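Local coordinates for B12-binding domain-containing protein (Kitasatospora setae, PDB 6WTE), which catalyses methyl transfer by a non-radical route as TsrM, a radical SAM-family methylase that carries cobalamin and a [4Fe-4S] cluster, at residues I132-L136 with I149-I153; L249-V253 with K282-R286; L39-F43 with E211-R215. One frame throughout, in Å; residues are numbered along the deposited sequence.

Contact 1. Residues I132-L136 with I149-I153; sequences ILCEL and IPGLI
I149 projects from its loop at the helix segment I132-L136, its two branches dividing the work. With CG1 anti to the carbonyl carbon (chi1 -60°), the longer branch carries CD1 up to the helix backbone, 3.5 Å from L136 CA. The shorter branch turns to the other helix residues on this side: I149 CG2 lies 4.0 Å from E135 CB and 4.1 Å from I132 CG2. The side chain of L136 crosses that of I149 at about a right angle, and its CD1 serves both ends of the turn, lying 3.9 Å from I149 CD1 and equally close to L152 CD2. I132 also reaches L152, CG2 against CD1, while its CG1 branch runs past the carbonyl of P150. This face belongs to helix 130-141 of the B12-binding domain, an alpha/beta fold with a central parallel sheet. The loop leads from the helix into strand 153-156, which is added antiparallel beside strand 123-124. I149 to L152 form a type II beta turn, closed by the backbone bond L152 N to I149 O at 3.2 Å. G151, in its third position, has positive phi (86°), a conformation that favours glycine, and its CA lies close to I132 CD1. On the exposed side, E135 extends across P150 at about a right angle, placing OE1 3.4 Å from the proline CD, a van der Waals contact at the solvent-facing margin. I132 continues this packing to W189, and its side chain lies about 6 Å from the bound cobalamin.

Contact 2. Residues L249-V253 with K282-R286; sequences LASVV and KNLLR
L249 and L284 bring the two helices together where their CA atoms lie 5.8 Å apart; the segment axes approach to 9.8 Å, crossing at -56°. The side chain of L249 forks over the backbone of the second helix. One methyl, CD1, comes within 3.6 Å of N283 CB, and the other, CD2, settles 3.7 Å from L284 N and also against the first carbon of that leucine side chain. L284 packs from the second helix. Its CG is anti to the backbone N (chi1 -175°), which swings the branched end across to the first helix. There L284 CD1 meets both valines, 3.6 Å from V253 CG2 and 3.7 Å from V252 CG1. The valines receive it differently: V252 crosses the leucine at about a right angle and also touches its CD2, whereas V253 slides past it in the opposite direction. No hydrogen bond spans the segments, so the buried centre is held by aliphatic packing. At the margin N283 gives its CB to L249, while its OD1 accepts a weak bond from R286 NH1 at 3.1 Å. V253 extends the apolar face to I288, and L284 reaches T223. Helix 249-261 leads into strand 266-269 and helix 278-294 follows that strand, while strands 219-221, 266-269 and 304-309 run parallel side by side. Such packing of consecutive helices around parallel strands is characteristic of the TIM-barrel-like radical SAM core.

Contact 3. Residues L39-F43 with E211-R215; sequences LDLTF and EYYRR
Y212 meets D40 through a hydrogen bond, Y212 OH donating to D40 OD2 at 2.6 Å and meeting the syn lone pair of that oxygen. OD2 lies at the edge of the Y212 ring, in its plane, and carboxylate and ring are 20° from coplanar. D40 OD1 is held separately: it accepts T42 N at 3.2 Å from above the carboxylate plane, closing an Asx turn, and also bonds N9 ND2. T42 OG1 bonds the backbone oxygen of N11, a cobalamin-binding residue.

Aromatic contacts come from F43, whose CZ stands over the centre of the Y212 ring, 3.4 Å from Y212 CZ, with the ring planes inclined at 49°. E211 CG lies over one face of the F43 ring in a CH-pi contact, 4.0 Å from its centroid. Cutting the Y212 side chain back to an alanine is likely to leave D40 OD2 without its hydroxyl donor and F43 CZ without the ring beneath it.

Among the charged groups, R215 bends at chi3 to lay its guanidinium alongside F43, NH1 3.2 Å from F43 CD1 and the planes 2° apart; NH1 also forms a salt bridge with E211 OE2, its hydrogen bond weak.

Helix 209-214 docks on the end of strand 35-40, outermost in its sheet, while Y212 also packs on N9 of the adjacent strand 4-9 and on P16, A18 and P19 in the loop beyond it.

From the N terminus, the chain first reaches 39-43, at the end of an outer strand of the B12-binding domain, and its partner 211-215 comes only after 167 intervening residues. Within that long excursion contact 1 opens and closes, bridging just 12 residues between helix 130-141 and the loop entering strand 153-156. Contact 3 then closes, joining the cobalamin-binding domain to the helix that precedes the first strand of the radical SAM core. Contact 2 follows in series, a local closure across 28 residues between consecutive barrel helices. None crosses another along the chain and none touch, their nearest atoms being about 12 to 16 Å apart.

Contact 1. Residues I132-L136 with I149-I153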
# COMPACT_ATOMS: atom_id res chain seq x y z
N ILE A 132 13.22 -7.51 -13.48
CA ILE A 132 12.43 -7.84 -14.67
C ILE A 132 12.42 -6.67 -15.64
O ILE A 132 12.53 -6.85 -16.86
CB ILE A 132 11.01 -8.26 -14.25
CG1 ILE A 132 11.06 -9.52 -13.39
CG2 ILE A 132 10.11 -8.44 -15.50
CD1 ILE A 132 9.73 -9.89 -12.75
N LEU A 133 12.27 -5.45 -15.11
CA LEU A 133 12.21 -4.28 -15.99
C LEU A 133 13.52 -4.08 -16.75
O LEU A 133 13.52 -3.69 -17.92
CB LEU A 133 11.86 -3.03 -15.18
CG LEU A 133 11.68 -1.75 -15.99
CD1 LEU A 133 10.66 -1.96 -17.12
CD2 LEU A 133 11.26 -0.58 -15.10
N CYS A 134 14.66 -4.34 -16.09
CA CYS A 134 15.94 -4.24 -16.80
C CYS A 134 16.03 -5.26 -17.92
O CYS A 134 16.54 -4.95 -19.00
CB CYS A 134 17.10 -4.42 -15.83
SG CYS A 134 17.38 -3.00 -14.77
N GLU A 135 15.58 -6.49 -17.67
CA GLU A 135 15.61 -7.49 -18.74
C GLU A 135 14.67 -7.09 -19.87
O GLU A 135 15.01 -7.24 -21.04
CB GLU A 135 15.26 -8.87 -18.19
CG GLU A 135 16.30 -9.39 -17.20
CD GLU A 135 16.15 -10.86 -16.87
OE1 GLU A 135 15.41 -11.57 -17.60
OE2 GLU A 135 16.78 -11.31 -15.89
N LEU A 136 13.50 -6.55 -19.52
CA LEU A 136 12.56 -6.09 -20.54
C LEU A 136 13.16 -4.95 -21.36
O LEU A 136 13.13 -4.98 -22.60
CB LEU A 136 11.24 -5.67 -19.89
CG LEU A 136 10.15 -5.14 -20.83
CD1 LEU A 136 9.72 -6.19 -21.85
CD2 LEU A 136 8.95 -4.63 -20.03
N ILE A 149 11.66 -13.72 -20.84
CA ILE A 149 11.89 -12.88 -19.67
C ILE A 149 11.13 -13.50 -18.50
O ILE A 149 9.89 -13.45 -18.49
CB ILE A 149 11.44 -11.44 -19.92
CG1 ILE A 149 12.21 -10.83 -21.09
CG2 ILE A 149 11.64 -10.61 -18.67
CD1 ILE A 149 11.79 -9.43 -21.41
N PRO A 150 11.82 -14.05 -17.50
CA PRO A 150 11.12 -14.72 -16.40
C PRO A 150 10.20 -13.76 -15.65
O PRO A 150 10.57 -12.63 -15.33
CB PRO A 150 12.26 -15.22 -15.50
CG PRO A 150 13.45 -15.30 -16.42
CD PRO A 150 13.28 -14.15 -17.36
N GLY A 151 8.98 -14.23 -15.37
CA GLY A 151 8.01 -13.49 -14.61
C GLY A 151 7.16 -12.52 -15.41
O GLY A 151 6.12 -12.07 -14.91
N LEU A 152 7.56 -12.20 -16.64
CA LEU A 152 6.88 -11.15 -17.39
C LEU A 152 5.48 -11.58 -17.81
O LEU A 152 5.30 -12.65 -18.39
CB LEU A 152 7.70 -10.78 -18.63
CG LEU A 152 7.14 -9.62 -19.44
CD1 LEU A 152 7.20 -8.32 -18.62
CD2 LEU A 152 7.91 -9.49 -20.76
N ILE A 153 4.49 -10.73 -17.53
CA ILE A 153 3.14 -10.91 -18.06
C ILE A 153 3.08 -10.24 -19.42
O ILE A 153 3.46 -9.07 -19.57
CB ILE A 153 2.09 -10.33 -17.10
CG1 ILE A 153 2.16 -11.01 -15.73
CG2 ILE A 153 0.68 -10.46 -17.69
CD1 ILE A 153 1.27 -10.37 -14.70

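Contact 2. Residues L249-V253 with K282-R286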
# COMPACT_ATOMS: atom_id res chain seq x y z
N LEU A 249 22.18 -3.96 4.77
CA LEU A 249 22.00 -2.98 5.84
C LEU A 249 22.71 -1.67 5.50
O LEU A 249 22.14 -0.59 5.67
CB LEU A 249 22.53 -3.55 7.16
CG LEU A 249 21.81 -4.80 7.65
CD1 LEU A 249 22.62 -5.47 8.75
CD2 LEU A 249 20.42 -4.46 8.15
N ALA A 250 23.94 -1.76 4.99
CA ALA A 250 24.69 -0.55 4.67
C ALA A 250 24.01 0.26 3.58
O ALA A 250 24.05 1.50 3.61
CB ALA A 250 26.11 -0.91 4.25
N SER A 251 23.37 -0.41 2.62
CA SER A 251 22.69 0.31 1.54
C SER A 251 21.45 1.03 2.06
O SER A 251 21.20 2.18 1.67
CB SER A 251 22.31 -0.65 0.41
OG SER A 251 23.47 -1.24 -0.16
N VAL A 252 20.67 0.37 2.92
CA VAL A 252 19.49 1.02 3.50
C VAL A 252 19.91 2.28 4.26
O VAL A 252 19.33 3.35 4.08
CB VAL A 252 18.73 0.05 4.42
CG1 VAL A 252 17.49 0.72 4.97
CG2 VAL A 252 18.35 -1.21 3.66
N VAL A 253 20.91 2.16 5.14
CA VAL A 253 21.28 3.31 5.95
C VAL A 253 21.92 4.40 5.09
O VAL A 253 21.71 5.59 5.35
CB VAL A 253 22.19 2.89 7.12
CG1 VAL A 253 22.46 4.08 8.02
CG2 VAL A 253 21.52 1.76 7.93
N LYS A 282 16.49 -5.12 13.86
CA LYS A 282 17.37 -4.73 14.96
C LYS A 282 18.78 -4.42 14.46
O LYS A 282 19.40 -3.47 14.94
CB LYS A 282 17.41 -5.83 16.02
CG LYS A 282 16.14 -5.88 16.86
CD LYS A 282 16.22 -6.97 17.91
CE LYS A 282 15.07 -6.84 18.90
NZ LYS A 282 15.16 -7.88 19.98
N ASN A 283 19.29 -5.19 13.50
CA ASN A 283 20.60 -4.87 12.94
C ASN A 283 20.58 -3.52 12.23
O ASN A 283 21.56 -2.76 12.29
CB ASN A 283 21.03 -5.97 11.96
CG ASN A 283 21.53 -7.21 12.66
OD1 ASN A 283 21.96 -7.16 13.81
ND2 ASN A 283 21.47 -8.34 11.96
N LEU A 284 19.48 -3.20 11.55
CA LEU A 284 19.36 -1.91 10.89
C LEU A 284 19.41 -0.77 11.91
O LEU A 284 20.12 0.22 11.72
CB LEU A 284 18.06 -1.85 10.10
CG LEU A 284 17.93 -0.56 9.28
CD1 LEU A 284 18.88 -0.63 8.11
CD2 LEU A 284 16.49 -0.38 8.81
N LEU A 285 18.63 -0.89 12.99
CA LEU A 285 18.61 0.16 14.00
C LEU A 285 19.98 0.31 14.65
O LEU A 285 20.44 1.44 14.88
CB LEU A 285 17.54 -0.15 15.05
CG LEU A 285 16.12 -0.18 14.48
CD1 LEU A 285 15.14 -0.72 15.52
CD2 LEU A 285 15.70 1.20 14.00
N ARG A 286 20.65 -0.81 14.93
CA ARG A 286 22.00 -0.75 15.49
C ARG A 286 22.94 0.03 14.58
O ARG A 286 23.76 0.82 15.06
CB ARG A 286 22.53 -2.16 15.72
CG ARG A 286 21.84 -2.92 16.86
CD ARG A 286 22.51 -4.26 17.12
NE ARG A 286 21.78 -5.04 18.13
CZ ARG A 286 21.02 -6.09 17.85
NH1 ARG A 286 20.90 -6.52 16.60
NH2 ARG A 286 20.39 -6.73 18.83

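Contact 3. Residues L39-F43 with E211-R215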
# COMPACT_ATOMS: atom_id res chain seq x y z
N LEU A 39 8.11 11.10 -15.63
CA LEU A 39 7.07 12.09 -15.85
C LEU A 39 6.08 11.92 -14.70
O LEU A 39 5.34 10.94 -14.66
CB LEU A 39 6.42 11.89 -17.22
CG LEU A 39 5.88 13.09 -17.96
CD1 LEU A 39 6.96 14.16 -18.09
CD2 LEU A 39 5.41 12.63 -19.34
N ASP A 40 6.11 12.85 -13.75
CA ASP A 40 5.31 12.74 -12.53
C ASP A 40 4.09 13.64 -12.68
O ASP A 40 4.21 14.87 -12.69
CB ASP A 40 6.14 13.11 -11.31
CG ASP A 40 5.45 12.75 -10.01
OD1 ASP A 40 4.26 12.38 -10.06
OD2 ASP A 40 6.09 12.83 -8.95
N LEU A 41 2.91 13.03 -12.78
CA LEU A 41 1.68 13.77 -13.02
C LEU A 41 0.99 14.22 -11.74
O LEU A 41 -0.03 14.93 -11.82
CB LEU A 41 0.71 12.93 -13.86
CG LEU A 41 1.27 12.40 -15.18
CD1 LEU A 41 0.24 11.57 -15.93
CD2 LEU A 41 1.77 13.55 -16.05
N THR A 42 1.52 13.85 -10.57
CA THR A 42 0.87 14.19 -9.31
C THR A 42 0.71 15.70 -9.15
O THR A 42 -0.34 16.18 -8.71
CB THR A 42 1.66 13.60 -8.14
OG1 THR A 42 1.73 12.18 -8.30
CG2 THR A 42 0.99 13.93 -6.79
N PHE A 43 1.74 16.47 -9.50
CA PHE A 43 1.68 17.92 -9.42
C PHE A 43 1.22 18.55 -10.72
O PHE A 43 1.38 19.77 -10.91
CB PHE A 43 3.05 18.48 -9.00
CG PHE A 43 3.67 17.76 -7.83
CD1 PHE A 43 3.04 17.73 -6.60
CD2 PHE A 43 4.89 17.11 -7.97
CE1 PHE A 43 3.62 17.06 -5.52
CE2 PHE A 43 5.47 16.45 -6.90
CZ PHE A 43 4.83 16.42 -5.67
N GLU A 211 10.20 17.99 -3.01
CA GLU A 211 8.89 18.57 -3.31
C GLU A 211 7.79 17.83 -2.56
O GLU A 211 6.91 18.46 -1.95
CB GLU A 211 8.63 18.52 -4.82
CG GLU A 211 7.32 19.18 -5.24
CD GLU A 211 7.30 20.68 -4.97
OE1 GLU A 211 8.38 21.30 -4.87
OE2 GLU A 211 6.19 21.24 -4.85
N TYR A 212 7.82 16.50 -2.58
CA TYR A 212 6.83 15.73 -1.81
C TYR A 212 6.97 16.00 -0.32
O TYR A 212 5.97 16.12 0.39
CB TYR A 212 6.99 14.24 -2.10
CG TYR A 212 6.34 13.82 -3.39
CD1 TYR A 212 4.98 13.55 -3.44
CD2 TYR A 212 7.08 13.69 -4.55
CE1 TYR A 212 4.37 13.15 -4.62
CE2 TYR A 212 6.49 13.30 -5.74
CZ TYR A 212 5.13 13.03 -5.76
OH TYR A 212 4.52 12.63 -6.92
N TYR A 213 8.21 16.09 0.17
CA TYR A 213 8.42 16.29 1.60
C TYR A 213 7.85 17.63 2.05
O TYR A 213 7.22 17.72 3.11
CB TYR A 213 9.91 16.20 1.92
CG TYR A 213 10.24 16.25 3.39
CD1 TYR A 213 9.99 15.16 4.21
CD2 TYR A 213 10.81 17.38 3.95
CE1 TYR A 213 10.29 15.19 5.55
CE2 TYR A 213 11.13 17.43 5.31
CZ TYR A 213 10.87 16.32 6.09
OH TYR A 213 11.17 16.35 7.43
N ARG A 214 8.04 18.68 1.25
CA ARG A 214 7.51 19.99 1.60
C ARG A 214 5.99 20.04 1.53
O ARG A 214 5.38 20.92 2.16
CB ARG A 214 8.11 21.06 0.69
CG ARG A 214 9.60 21.29 0.92
CD ARG A 214 10.17 22.35 -0.02
NE ARG A 214 9.47 23.63 0.11
CZ ARG A 214 8.74 24.17 -0.85
NH1 ARG A 214 8.14 25.34 -0.66
NH2 ARG A 214 8.61 23.56 -2.02
N ARG A 215 5.37 19.13 0.79
CA ARG A 215 3.92 19.06 0.70
C ARG A 215 3.34 18.01 1.63
O ARG A 215 2.15 17.68 1.52
CB ARG A 215 3.51 18.81 -0.75
CG ARG A 215 4.10 19.84 -1.70
CD ARG A 215 3.69 19.66 -3.16
NE ARG A 215 2.53 20.47 -3.50
CZ ARG A 215 2.29 20.96 -4.71
NH1 ARG A 215 3.15 20.75 -5.70
NH2 ARG A 215 1.20 21.69 -4.93